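GCN5 like acetylase + bromodomain (Cryptosporidium parvum, PDB 4LDF) is a probable histone acetyltransferase of the GCN5 subfamily, seen here through its bromodomain, a module that in relatives reads acetylated lysines. Local coordinates at residues Asp83-Arg86 with Phe87-Lys91. Sequence-based numbering, arbitrary orientation.
Sequences DNCR and FYNAK
Asn89 grips the carbonyl of Cys85 twice. Its backbone N donates to Cys85 O at 3.0 Å, one turn along the helix. Its side-chain ND2 donates to the same Cys85 O at 2.8 Å. This second bond is bent, with an N-H...O angle of 144°, and ND2 comes from above the carbonyl plane. The first torsion of Asn89 puts CG beside its own backbone N (chi1 -67°), which folds the amide back over the last turn. The Cys85 sulfur flanks it, with SG 3.6 Å from Asn89 ND2. The ND2 bond to Cys85 O helps set the rotation of the side-chain amide, while the backbone bond holds the turn. ND2 also donates to a bound glycerol. Asn89 matches the asparagine that anchors acetyl-lysine in related bromodomains, so the glycerol probably marks that pocket.

A Schellman motif ends the helix just beyond. Lys91 N reaches back to Arg86 O at 2.7 Å. Ala90, with positive phi, donates from its N to Phe87 O at 3.0 Å. Further back, Tyr88 N bonds Asn84 O at 2.9 Å.

On another side of the turn, Arg86 NH2 forms a salt bridge to Asp83 OD1 at 3.1 Å. Asp83 OD1 lies at the edge of the guanidinium, in its plane, and is met on its anti side, out of the carboxylate plane. Asp83 also pairs with Lys79, and Arg86 with Glu103 of helix 93-110.

Tyr88 OH bonds Asp45, and its ring meets that of Tyr46 on helix 46-49. Cys85 and Asn89 pack on Tyr95 of helix 93-110, so the end of helix 71-88 touches helix 46-49 through Tyr88 and helix 93-110 through Cys85 and Asn89.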
ATOM      1  N   ASP A  83      -2.591  -1.681   8.050  1.00 16.96           N
ATOM      2  CA  ASP A  83      -2.436  -1.977   9.466  1.00 16.07           C
ATOM      3  C   ASP A  83      -1.724  -0.844  10.209  1.00 20.67           C
ATOM      4  O   ASP A  83      -2.199  -0.441  11.272  1.00 21.04           O
ATOM      5  CB  ASP A  83      -1.736  -3.335   9.682  1.00 16.38           C
ATOM      6  CG  ASP A  83      -2.632  -4.549   9.464  1.00 23.95           C
ATOM      7  OD1 ASP A  83      -3.878  -4.388   9.476  1.00 23.45           O
ATOM      8  OD2 ASP A  83      -2.095  -5.661   9.320  1.00 27.41           O
ATOM      9  N   ASN A  84      -0.632  -0.306   9.627  1.00 19.19           N
ATOM     10  CA  ASN A  84       0.154   0.833  10.150  1.00 18.67           C
ATOM     11  C   ASN A  84      -0.734   2.047  10.331  1.00 22.41           C
ATOM     12  O   ASN A  84      -0.687   2.660  11.389  1.00 22.56           O
ATOM     13  CB  ASN A  84       1.321   1.203   9.208  1.00 14.81           C
ATOM     14  CG  ASN A  84       2.499   0.267   9.251  1.00 25.98           C
ATOM     15  OD1 ASN A  84       2.604  -0.597  10.116  1.00 23.30           O
ATOM     16  ND2 ASN A  84       3.434   0.446   8.331  1.00 18.65           N
ATOM     17  N   CYS A  85      -1.561   2.374   9.309  1.00 18.56           N
ATOM     18  CA  CYS A  85      -2.473   3.515   9.334  1.00 18.69           C
ATOM     19  C   CYS A  85      -3.412   3.423  10.517  1.00 21.00           C
ATOM     20  O   CYS A  85      -3.487   4.370  11.322  1.00 19.82           O
ATOM     21  CB  CYS A  85      -3.246   3.641   8.023  1.00 19.48           C
ATOM     22  SG  CYS A  85      -4.275   5.136   7.914  1.00 23.54           S
ATOM     23  N   ARG A  86      -4.090   2.244  10.645  1.00 17.29           N
ATOM     24  CA  ARG A  86      -5.061   1.930  11.698  1.00 17.05           C
ATOM     25  C   ARG A  86      -4.419   1.868  13.075  1.00 18.29           C
ATOM     26  O   ARG A  86      -5.051   2.284  14.036  1.00 18.44           O
ATOM     27  CB  ARG A  86      -5.870   0.667  11.361  1.00 17.92           C
ATOM     28  CG  ARG A  86      -6.883   0.888  10.196  1.00 21.00           C
ATOM     29  CD  ARG A  86      -7.791  -0.309   9.963  1.00 21.37           C
ATOM     30  NE  ARG A  86      -7.019  -1.470   9.514  1.00 26.55           N
ATOM     31  CZ  ARG A  86      -7.032  -1.971   8.283  1.00 35.14           C
ATOM     32  NH1 ARG A  86      -7.852  -1.469   7.358  1.00 16.83           N
ATOM     33  NH2 ARG A  86      -6.247  -2.991   7.973  1.00 14.21           N
ATOM     34  N   PHE A  87      -3.146   1.399  13.176  1.00 14.14           N
ATOM     35  CA  PHE A  87      -2.439   1.366  14.459  1.00 13.47           C
ATOM     36  C   PHE A  87      -2.114   2.804  14.893  1.00 20.47           C
ATOM     37  O   PHE A  87      -2.462   3.190  16.010  1.00 21.72           O
ATOM     38  CB  PHE A  87      -1.165   0.519  14.366  1.00 15.40           C
ATOM     39  CG  PHE A  87      -0.396   0.381  15.658  1.00 16.49           C
ATOM     40  CD1 PHE A  87      -0.528  -0.754  16.446  1.00 19.99           C
ATOM     41  CD2 PHE A  87       0.519   1.358  16.055  1.00 18.78           C
ATOM     42  CE1 PHE A  87       0.214  -0.892  17.632  1.00 19.45           C
ATOM     43  CE2 PHE A  87       1.244   1.224  17.245  1.00 20.86           C
ATOM     44  CZ  PHE A  87       1.096   0.094  18.013  1.00 18.90           C
ATOM     45  N   TYR A  88      -1.467   3.603  14.014  1.00 18.54           N
ATOM     46  CA  TYR A  88      -1.111   5.001  14.318  1.00 17.81           C
ATOM     47  C   TYR A  88      -2.341   5.841  14.725  1.00 20.94           C
ATOM     48  O   TYR A  88      -2.260   6.651  15.661  1.00 18.34           O
ATOM     49  CB  TYR A  88      -0.363   5.675  13.141  1.00 17.98           C
ATOM     50  CG  TYR A  88      -0.056   7.130  13.427  1.00 19.46           C
ATOM     51  CD1 TYR A  88       0.988   7.489  14.274  1.00 20.65           C
ATOM     52  CD2 TYR A  88      -0.858   8.147  12.912  1.00 21.11           C
ATOM     53  CE1 TYR A  88       1.244   8.823  14.581  1.00 21.44           C
ATOM     54  CE2 TYR A  88      -0.634   9.485  13.244  1.00 22.07           C
ATOM     55  CZ  TYR A  88       0.437   9.820  14.054  1.00 26.29           C
ATOM     56  OH  TYR A  88       0.683  11.138  14.354  1.00 24.50           O
ATOM     57  N   ASN A  89      -3.457   5.639  14.006  1.00 17.77           N
ATOM     58  CA  ASN A  89      -4.740   6.325  14.207  1.00 18.09           C
ATOM     59  C   ASN A  89      -5.659   5.675  15.241  1.00 22.85           C
ATOM     60  O   ASN A  89      -6.773   6.180  15.474  1.00 22.25           O
ATOM     61  CB  ASN A  89      -5.458   6.550  12.864  1.00 17.71           C
ATOM     62  CG  ASN A  89      -4.731   7.524  11.977  1.00 33.44           C
ATOM     63  OD1 ASN A  89      -4.738   8.715  12.231  1.00 30.95           O
ATOM     64  ND2 ASN A  89      -4.086   7.046  10.912  1.00 24.59           N
ATOM     65  N   ALA A  90      -5.162   4.596  15.927  1.00 20.85           N
ATOM     66  CA  ALA A  90      -5.866   3.861  16.980  1.00 20.04           C
ATOM     67  C   ALA A  90      -7.272   3.404  16.538  1.00 24.19           C
ATOM     68  O   ALA A  90      -8.228   3.528  17.306  1.00 22.46           O
ATOM     69  CB  ALA A  90      -5.942   4.714  18.256  1.00 20.59           C
ATOM     70  N   LYS A  91      -7.403   2.937  15.267  1.00 22.34           N
ATOM     71  CA  LYS A  91      -8.667   2.476  14.653  1.00 22.60           C
ATOM     72  C   LYS A  91      -9.737   3.592  14.532  1.00 26.87           C
ATOM     73  O   LYS A  91     -10.917   3.300  14.351  1.00 26.82           O
ATOM     74  CB  LYS A  91      -9.244   1.238  15.392  1.00 25.83           C
ATOM     75  CG  LYS A  91      -8.298   0.055  15.514  1.00 28.61           C
ATOM     76  CD  LYS A  91      -8.994  -1.096  16.207  1.00 35.08           C
ATOM     77  CE  LYS A  91      -8.153  -2.345  16.237  1.00 42.33           C
ATOM     78  NZ  LYS A  91      -8.880  -3.461  16.888  1.00 46.59           N
TER